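Local coordinates for protein toxin of toxin-antitoxin system (Rickettsia felis, PDB 3ZVK) that acts as the toxin of a type II toxin-antitoxin pair, a PIN-family ribonuclease that cuts single-stranded RNA with magnesium as cofactor and inhibits growth, at residues M1-G6 / N110-T115; S37-A42 / L100-H105. The protein carries 1 engineered substitution. One frame throughout, in Å; residues are numbered along the deposited sequence.

Overall arrangement
The chain opens on strand 2-5, the middle strand of the parallel sheet. It then passes through helices 7-16 and 19-29 to strand 33-37, which leads straight into helix 38-50. Helix 97-109 comes back against the start of that helix and closes interaction 2. A short turn carries the chain on into strand 112-115, which pairs with strand 2-5 and closes interaction 1. Interaction 2 is therefore nested inside the loop closed by interaction 1. Their centres are about 11 Å apart, and they touch: Met4 reaches Ser37 and His105, Leu113 meets Ile102, and Val40 packs on Leu5. Together they tie the sheet to two helices of the PIN domain.

Interaction 1 of 2, residues M1-G6 / N110-T115; sequences MIYMLG and NATLVT. Engineered in segment 1-6: Gly6 (natural residue Asp).
Ile2, Met4 and Gly6 bond to Thr112 and Val114 through four backbone hydrogen bonds, pairing strands 2-5 and 112-115 in parallel. Thr112 N donates to Ile2 O and Met4 N to Thr112 O. Further along, Val114 N donates to Met4 O (2.9 Å), and Gly6 N to Val114 O (3.1 Å). This is the middle of the parallel sheet of the PIN domain. Gly6, engineered from Asp, is a predicted magnesium site just past strand 2-5. The packing is close along the strands. On one face Tyr3 and Thr112 lie side by side, with Tyr3 CE2 3.7 Å from Thr112 CG2. Val114 CG2 meets the edge of the Tyr3 ring, in its plane, and Leu5 CD2 rests on Val114 CB at 3.8 Å. On the other face Met4 CG lies 3.7 Å from Ala111 CB. The start of the contact is its solvent side. Here Met1 and Asn110 are exposed. The Met1 and Thr112 side chains cross at about a right angle. Asn110 ends helix 97-109 in a Schellman motif. Strand 33-37 bonds to strand 2-5 and strand 128-131 to strand 112-115. Helix 97-109 packs on Met4 and Leu113, and helix 7-16 on Leu5 and Val114.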
# COMPACT_ATOMS: atom_id res chain seq x y z
N MET A 1 -15.60 -15.03 -25.40
CA MET A 1 -16.22 -14.09 -24.49
C MET A 1 -16.26 -14.62 -23.06
O MET A 1 -15.72 -15.68 -22.80
CB MET A 1 -17.61 -13.67 -25.00
CG MET A 1 -18.72 -14.66 -24.71
SD MET A 1 -20.38 -13.93 -24.54
CE MET A 1 -20.07 -12.47 -23.63
N ILE A 2 -16.89 -13.87 -22.14
CA ILE A 2 -17.03 -14.27 -20.73
C ILE A 2 -18.41 -14.90 -20.50
O ILE A 2 -19.43 -14.32 -20.86
CB ILE A 2 -16.76 -13.09 -19.74
CG1 ILE A 2 -15.37 -12.46 -19.97
CG2 ILE A 2 -16.93 -13.52 -18.27
CD1 ILE A 2 -15.10 -11.14 -19.24
N TYR A 3 -18.43 -16.08 -19.89
CA TYR A 3 -19.65 -16.75 -19.48
C TYR A 3 -19.63 -16.77 -17.96
O TYR A 3 -18.74 -17.38 -17.38
CB TYR A 3 -19.71 -18.18 -20.03
CG TYR A 3 -20.18 -18.24 -21.46
CD1 TYR A 3 -19.29 -18.03 -22.51
CD2 TYR A 3 -21.53 -18.49 -21.78
CE1 TYR A 3 -19.72 -18.08 -23.84
CE2 TYR A 3 -21.96 -18.56 -23.10
CZ TYR A 3 -21.05 -18.36 -24.13
OH TYR A 3 -21.43 -18.42 -25.46
N MET A 4 -20.55 -16.05 -17.31
CA MET A 4 -20.64 -16.03 -15.85
C MET A 4 -21.77 -16.96 -15.44
O MET A 4 -22.88 -16.86 -15.99
CB MET A 4 -20.86 -14.60 -15.33
CG MET A 4 -19.74 -13.67 -15.69
SD MET A 4 -19.78 -12.06 -14.89
CE MET A 4 -19.06 -12.48 -13.32
N LEU A 5 -21.50 -17.90 -14.52
CA LEU A 5 -22.56 -18.83 -14.07
C LEU A 5 -23.29 -18.26 -12.87
O LEU A 5 -22.66 -17.67 -11.98
CB LEU A 5 -22.01 -20.23 -13.72
CG LEU A 5 -20.97 -20.82 -14.65
CD1 LEU A 5 -20.32 -22.05 -14.01
CD2 LEU A 5 -21.59 -21.14 -16.01
N GLY A 6 -24.60 -18.42 -12.89
CA GLY A 6 -25.49 -18.00 -11.81
C GLY A 6 -25.45 -19.01 -10.68
O GLY A 6 -24.85 -20.08 -10.83
N ASN A 110 -20.07 -7.40 -19.64
CA ASN A 110 -20.58 -7.70 -20.99
C ASN A 110 -20.52 -9.21 -21.23
O ASN A 110 -20.07 -9.68 -22.26
CB ASN A 110 -19.89 -6.88 -22.08
CG ASN A 110 -20.86 -6.54 -23.16
OD1 ASN A 110 -21.27 -7.39 -23.97
ND2 ASN A 110 -21.34 -5.30 -23.12
N ALA A 111 -20.97 -9.96 -20.23
CA ALA A 111 -20.93 -11.41 -20.18
C ALA A 111 -22.30 -12.04 -20.43
O ALA A 111 -23.33 -11.40 -20.23
CB ALA A 111 -20.41 -11.83 -18.80
N THR A 112 -22.30 -13.32 -20.79
CA THR A 112 -23.50 -14.13 -20.94
C THR A 112 -23.74 -14.74 -19.56
O THR A 112 -22.84 -15.39 -18.99
CB THR A 112 -23.33 -15.21 -21.98
OG1 THR A 112 -23.12 -14.62 -23.27
CG2 THR A 112 -24.52 -16.14 -22.06
N LEU A 113 -24.94 -14.50 -19.00
CA LEU A 113 -25.29 -15.06 -17.70
C LEU A 113 -25.98 -16.39 -17.91
O LEU A 113 -26.98 -16.46 -18.64
CB LEU A 113 -26.14 -14.09 -16.87
CG LEU A 113 -26.49 -14.51 -15.44
CD1 LEU A 113 -25.26 -14.75 -14.57
CD2 LEU A 113 -27.32 -13.45 -14.81
N VAL A 114 -25.45 -17.43 -17.29
CA VAL A 114 -25.93 -18.79 -17.42
C VAL A 114 -26.91 -19.14 -16.32
O VAL A 114 -26.59 -19.03 -15.14
CB VAL A 114 -24.80 -19.81 -17.56
CG1 VAL A 114 -25.35 -21.19 -17.91
CG2 VAL A 114 -23.76 -19.37 -18.60
N THR A 115 -28.11 -19.57 -16.75
CA THR A 115 -29.22 -19.90 -15.89
C THR A 115 -29.74 -21.33 -16.04
O THR A 115 -29.38 -22.01 -16.99
CB THR A 115 -30.28 -18.79 -15.96
OG1 THR A 115 -31.17 -18.96 -14.86
CG2 THR A 115 -31.02 -18.76 -17.30

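Interaction 2 of 2, residues S37-A42 / L100-H105; sequences SSIVLA and LLIASH
Ser37 OG and His105 ND1 form a hydrogen bond of 2.5 Å, a short distance for such a pair. The hydroxyl meets the imidazole at its edge, in the ring plane. Beside this polar link lies an apolar patch. Ile39 CG2 packs on Ile102 CG1 at 3.7 Å, and Val40 CG2 reaches the same Ile102 CG1 at 3.9 Å. Ile102 thus sits against both residues and crosses Val40 at about a right angle. Ile39 CG2 also touches Leu101 CB at 4.1 Å. The segments of the two helices run nearly antiparallel (154°), with their axes 9.5 Å apart.

The next shell sets these groups in place. Ser37 is the N-cap of helix 38-50, and its OG also accepts from Ile39 N (3.2 Å). Its hydroxyl lies opposite the backbone N about the first torsion (chi1 -179°), where it can serve both the cap and the ring. The His105 ring stacks edge-to-face with Phe73, and its NE2 makes a weak hydrogen bond to Glu109. Thr7 and Cys10 of helix 7-16 touch Val40, whose side chain is about 4 Å from engineered Gly6, a predicted magnesium site in the natural protein. Ile39 and Leu101 also pack on Ile39 and Leu101 of a second VapC2 subunit, and Ser38 OG bonds to Phe73 O of that subunit.

The contact joins one buried polar pair to an apolar seam. Two bonds hold Ser37 OG. Held by Ser37 at ND1 and more weakly by Glu109 at NE2, with Phe73 edge-to-face, the imidazole probably has little freedom to turn. The N terminus of helix 38-50 and the Glu109 carboxylate would probably push the ring's charge in opposite directions.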
# COMPACT_ATOMS: atom_id res chain seq x y z
N SER A 37 -19.26 -14.62 -10.25
CA SER A 37 -19.18 -13.38 -9.50
C SER A 37 -18.79 -13.77 -8.08
O SER A 37 -19.17 -14.84 -7.62
CB SER A 37 -20.56 -12.73 -9.46
OG SER A 37 -20.51 -11.50 -8.75
N SER A 38 -18.07 -12.90 -7.37
CA SER A 38 -17.78 -13.12 -5.95
C SER A 38 -19.13 -13.21 -5.18
O SER A 38 -19.17 -13.89 -4.15
CB SER A 38 -16.88 -12.02 -5.40
OG SER A 38 -17.38 -10.71 -5.62
N ILE A 39 -20.26 -12.59 -5.72
CA ILE A 39 -21.64 -12.63 -5.17
C ILE A 39 -22.21 -14.07 -5.20
O ILE A 39 -22.83 -14.50 -4.24
CB ILE A 39 -22.61 -11.57 -5.81
CG1 ILE A 39 -22.01 -10.13 -5.88
CG2 ILE A 39 -23.98 -11.58 -5.11
CD1 ILE A 39 -21.54 -9.50 -4.52
N VAL A 40 -21.96 -14.80 -6.27
CA VAL A 40 -22.31 -16.21 -6.41
C VAL A 40 -21.55 -17.01 -5.37
O VAL A 40 -22.16 -17.79 -4.65
CB VAL A 40 -22.07 -16.79 -7.84
CG1 VAL A 40 -22.21 -18.31 -7.85
CG2 VAL A 40 -23.01 -16.14 -8.85
N LEU A 41 -20.23 -16.75 -5.25
CA LEU A 41 -19.36 -17.42 -4.27
C LEU A 41 -19.80 -17.19 -2.83
O LEU A 41 -19.76 -18.12 -2.03
CB LEU A 41 -17.88 -17.08 -4.49
CG LEU A 41 -16.89 -17.87 -3.64
CD1 LEU A 41 -17.02 -19.41 -3.85
CD2 LEU A 41 -15.49 -17.29 -3.73
N ALA A 42 -20.32 -15.98 -2.54
CA ALA A 42 -20.87 -15.64 -1.22
C ALA A 42 -22.04 -16.59 -0.93
O ALA A 42 -22.10 -17.18 0.15
CB ALA A 42 -21.35 -14.20 -1.21
N LEU A 100 -30.03 -9.60 -8.40
CA LEU A 100 -29.92 -8.25 -8.97
C LEU A 100 -28.39 -7.85 -9.07
O LEU A 100 -27.96 -7.34 -10.11
CB LEU A 100 -30.68 -7.27 -8.06
CG LEU A 100 -31.46 -6.12 -8.70
CD1 LEU A 100 -31.93 -6.44 -10.09
CD2 LEU A 100 -32.69 -5.79 -7.88
N LEU A 101 -27.58 -8.15 -8.03
CA LEU A 101 -26.14 -7.88 -8.00
C LEU A 101 -25.42 -8.73 -9.04
O LEU A 101 -24.57 -8.23 -9.78
CB LEU A 101 -25.55 -8.12 -6.59
CG LEU A 101 -25.86 -7.06 -5.51
CD1 LEU A 101 -25.57 -7.57 -4.14
CD2 LEU A 101 -25.03 -5.82 -5.69
N ILE A 102 -25.79 -10.03 -9.10
CA ILE A 102 -25.26 -11.03 -10.02
C ILE A 102 -25.50 -10.60 -11.46
O ILE A 102 -24.56 -10.65 -12.25
CB ILE A 102 -25.82 -12.45 -9.67
CG1 ILE A 102 -25.17 -12.97 -8.37
CG2 ILE A 102 -25.58 -13.46 -10.82
CD1 ILE A 102 -26.10 -13.83 -7.46
N ALA A 103 -26.74 -10.16 -11.80
CA ALA A 103 -27.17 -9.71 -13.13
C ALA A 103 -26.43 -8.45 -13.54
O ALA A 103 -25.92 -8.39 -14.67
CB ALA A 103 -28.68 -9.49 -13.16
N SER A 104 -26.30 -7.48 -12.61
CA SER A 104 -25.58 -6.20 -12.77
C SER A 104 -24.14 -6.46 -13.17
O SER A 104 -23.60 -5.74 -14.00
CB SER A 104 -25.56 -5.44 -11.44
OG SER A 104 -26.88 -5.11 -11.07
N HIS A 105 -23.52 -7.46 -12.52
CA HIS A 105 -22.14 -7.90 -12.70
C HIS A 105 -21.93 -8.45 -14.10
O HIS A 105 -20.97 -8.03 -14.74
CB HIS A 105 -21.73 -8.90 -11.60
CG HIS A 105 -20.24 -8.99 -11.41
ND1 HIS A 105 -19.70 -9.76 -10.40
CD2 HIS A 105 -19.24 -8.42 -12.10
CE1 HIS A 105 -18.40 -9.62 -10.50
NE2 HIS A 105 -18.07 -8.81 -11.50